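Local coordinates for leucine aminopeptidase (Parabacteroides distasonis, PDB 3TC8), which binds zinc and is probably an exopeptidase of the M28 family that removes amino-terminal residues from peptides, at residues A[38-42]-A[103-107]. Sequence-based numbering, arbitrary orientation.
Sequences GPRVP and WDSRP
Arg40 and Ser105 grip each other by two hydrogen bonds where two loops of this M28-type zinc exopeptidase fold meet: segment 38-42, which links helix 24-36 to helix 45-60, and segment 103-107, which leaves strand 96-102 beside the metal site. Arg40 is the centre of an inverse gamma turn, marked by a weak bond from Val41 N to Pro39 O; both its N and its O pair with Ser105. Ser105 N donates to Arg40 O at 2.9 Å, nearly straight (173°) but arriving from above the carbonyl plane. In return Arg40 N donates to Ser105 OG, also at 2.9 Å though more bent (149°). With chi1 at -55°, Ser105 OG stands beside its own backbone N and also lies over the centre of the Arg40 guanidinium, 3.2 Å from Arg40 CZ. The chain of Arg40 reaches this position by bending at chi2 and chi3, and Gly38 O and Asp123 O both accept from NH1.

The Val41 end is looser, held by van der Waals contact alone: Val41 CG1 meets Pro107 CB at 3.9 Å, and CG2 lies toward Ser105 O. Toward the zinc, Asp104 takes His102 ND1 on OD1 and the backbone N of Asp160, a zinc ligand, on OD2; the side chain of Arg106 starts away from 38-42, and its NH1 donates to Asp160 O. On the Trp103 side, where the indole presents its edge to Arg40 CG, a water accepts from Arg40 NE at 2.8 Å and donates to Trp103 O at 2.7 Å.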
ATOM      1  N   GLY A  38      -6.615  -1.558  16.720  1.00 10.04           N
ATOM      2  CA  GLY A  38      -7.955  -1.181  16.360  1.00 10.11           C
ATOM      3  C   GLY A  38      -7.929  -0.520  14.974  1.00  9.96           C
ATOM      4  O   GLY A  38      -6.858  -0.231  14.462  1.00 10.04           O
ATOM      5  N   PRO A  39      -9.085  -0.255  14.401  1.00  9.88           N
ATOM      6  CA  PRO A  39      -9.087   0.357  13.044  1.00  9.23           C
ATOM      7  C   PRO A  39      -8.329   1.695  13.032  1.00  9.01           C
ATOM      8  O   PRO A  39      -8.557   2.556  13.885  1.00  9.79           O
ATOM      9  CB  PRO A  39     -10.589   0.523  12.774  1.00  9.87           C
ATOM     10  CG  PRO A  39     -11.208  -0.664  13.473  1.00 10.72           C
ATOM     11  CD  PRO A  39     -10.428  -0.732  14.784  1.00 10.72           C
ATOM     12  N   ARG A  40      -7.444   1.858  12.055  1.00  8.39           N
ATOM     13  CA  ARG A  40      -6.636   3.070  11.949  1.00  8.22           C
ATOM     14  C   ARG A  40      -7.416   4.161  11.196  1.00  8.77           C
ATOM     15  O   ARG A  40      -7.079   4.582  10.093  1.00  8.84           O
ATOM     16  CB  ARG A  40      -5.310   2.759  11.260  1.00  9.01           C
ATOM     17  CG  ARG A  40      -4.243   2.112  12.160  1.00  9.32           C
ATOM     18  CD  ARG A  40      -4.462   0.658  12.532  1.00  8.83           C
ATOM     19  NE  ARG A  40      -4.410  -0.173  11.324  1.00  9.09           N
ATOM     20  CZ  ARG A  40      -5.247  -1.176  11.048  1.00  9.11           C
ATOM     21  NH1 ARG A  40      -6.208  -1.559  11.877  1.00  9.53           N
ATOM     22  NH2 ARG A  40      -5.128  -1.814   9.892  1.00  9.93           N
ATOM     23  N   VAL A  41      -8.506   4.604  11.808  1.00  9.30           N
ATOM     24  CA  VAL A  41      -9.335   5.657  11.234  1.00  9.30           C
ATOM     25  C   VAL A  41      -8.733   7.002  11.564  1.00  8.90           C
ATOM     26  O   VAL A  41      -8.524   7.288  12.736  1.00  9.73           O
ATOM     27  CB  VAL A  41     -10.802   5.526  11.702  1.00  9.88           C
ATOM     28  CG1 VAL A  41     -11.625   6.713  11.206  1.00 11.18           C
ATOM     29  CG2 VAL A  41     -11.421   4.190  11.317  1.00 10.59           C
ATOM     30  N   PRO A  42      -8.497   7.875  10.599  1.00  9.41           N
ATOM     31  CA  PRO A  42      -7.985   9.183  10.912  1.00 10.04           C
ATOM     32  C   PRO A  42      -8.820   9.868  11.996  1.00 10.79           C
ATOM     33  O   PRO A  42     -10.035   9.794  11.973  1.00 11.57           O
ATOM     34  CB  PRO A  42      -7.999   9.912   9.574  1.00 11.01           C
ATOM     35  CG  PRO A  42      -7.855   8.815   8.573  1.00 11.34           C
ATOM     36  CD  PRO A  42      -8.593   7.626   9.150  1.00 10.04           C
ATOM     37  N   TRP A 103      -1.970   3.215   4.872  1.00  7.27           N
ATOM     38  CA  TRP A 103      -1.980   2.667   6.230  1.00  7.26           C
ATOM     39  C   TRP A 103      -3.266   2.893   7.013  1.00  7.97           C
ATOM     40  O   TRP A 103      -3.452   2.282   8.070  1.00  8.19           O
ATOM     41  CB  TRP A 103      -0.759   3.113   7.052  1.00  7.67           C
ATOM     42  CG  TRP A 103      -0.733   4.525   7.494  1.00  7.18           C
ATOM     43  CD1 TRP A 103      -0.265   5.587   6.794  1.00  8.12           C
ATOM     44  CD2 TRP A 103      -1.074   5.028   8.786  1.00  7.46           C
ATOM     45  NE1 TRP A 103      -0.322   6.723   7.570  1.00  8.45           N
ATOM     46  CE2 TRP A 103      -0.775   6.404   8.815  1.00  7.54           C
ATOM     47  CE3 TRP A 103      -1.604   4.437   9.939  1.00  8.21           C
ATOM     48  CZ2 TRP A 103      -1.027   7.172   9.937  1.00  8.61           C
ATOM     49  CZ3 TRP A 103      -1.812   5.200  11.059  1.00  8.30           C
ATOM     50  CH2 TRP A 103      -1.511   6.544  11.058  1.00  8.34           C
ATOM     51  N   ASP A 104      -4.123   3.806   6.567  1.00  7.51           N
ATOM     52  CA  ASP A 104      -5.407   4.015   7.205  1.00  7.98           C
ATOM     53  C   ASP A 104      -6.350   2.852   6.977  1.00  8.19           C
ATOM     54  O   ASP A 104      -6.205   2.069   6.019  1.00  9.67           O
ATOM     55  CB  ASP A 104      -6.050   5.309   6.706  1.00  7.80           C
ATOM     56  CG  ASP A 104      -6.344   5.299   5.212  1.00  8.39           C
ATOM     57  OD1 ASP A 104      -5.432   4.979   4.425  1.00  8.82           O
ATOM     58  OD2 ASP A 104      -7.503   5.642   4.851  1.00  9.36           O
ATOM     59  N   SER A 105      -7.355   2.794   7.849  1.00  8.08           N
ATOM     60  CA  SER A 105      -8.473   1.865   7.703  1.00  8.78           C
ATOM     61  C   SER A 105      -9.745   2.641   7.409  1.00  8.37           C
ATOM     62  O   SER A 105     -10.016   3.691   7.977  1.00  9.26           O
ATOM     63  CB  SER A 105      -8.704   1.126   9.063  1.00  9.60           C
ATOM     64  OG  SER A 105      -7.550   0.483   9.525  1.00  9.63           O
ATOM     65  N   ARG A 106     -10.577   2.078   6.548  1.00  8.62           N
ATOM     66  CA  ARG A 106     -11.843   2.699   6.195  1.00  8.39           C
ATOM     67  C   ARG A 106     -12.760   2.795   7.418  1.00  8.72           C
ATOM     68  O   ARG A 106     -12.948   1.810   8.121  1.00  9.38           O
ATOM     69  CB  ARG A 106     -12.492   1.896   5.073  1.00  8.36           C
ATOM     70  CG  ARG A 106     -13.802   2.480   4.528  1.00  8.14           C
ATOM     71  CD  ARG A 106     -13.956   2.174   3.064  1.00  8.65           C
ATOM     72  NE  ARG A 106     -15.212   2.642   2.475  1.00  8.68           N
ATOM     73  CZ  ARG A 106     -15.402   3.888   2.081  1.00  8.52           C
ATOM     74  NH1 ARG A 106     -14.531   4.829   2.335  1.00  9.05           N
ATOM     75  NH2 ARG A 106     -16.549   4.255   1.513  1.00  9.84           N
ATOM     76  N   PRO A 107     -13.468   3.908   7.560  1.00  9.25           N
ATOM     77  CA  PRO A 107     -14.397   4.073   8.697  1.00  9.20           C
ATOM     78  C   PRO A 107     -15.766   3.413   8.520  1.00  9.09           C
ATOM     79  O   PRO A 107     -16.594   3.502   9.409  1.00 10.55           O
ATOM     80  CB  PRO A 107     -14.530   5.575   8.819  1.00  9.95           C
ATOM     81  CG  PRO A 107     -14.328   6.080   7.425  1.00 10.63           C
ATOM     82  CD  PRO A 107     -13.210   5.216   6.916  1.00  9.61           C
TER
HETATM   83  O   HOH W   1      -2.783  -0.145   9.056  1.00 13.47           O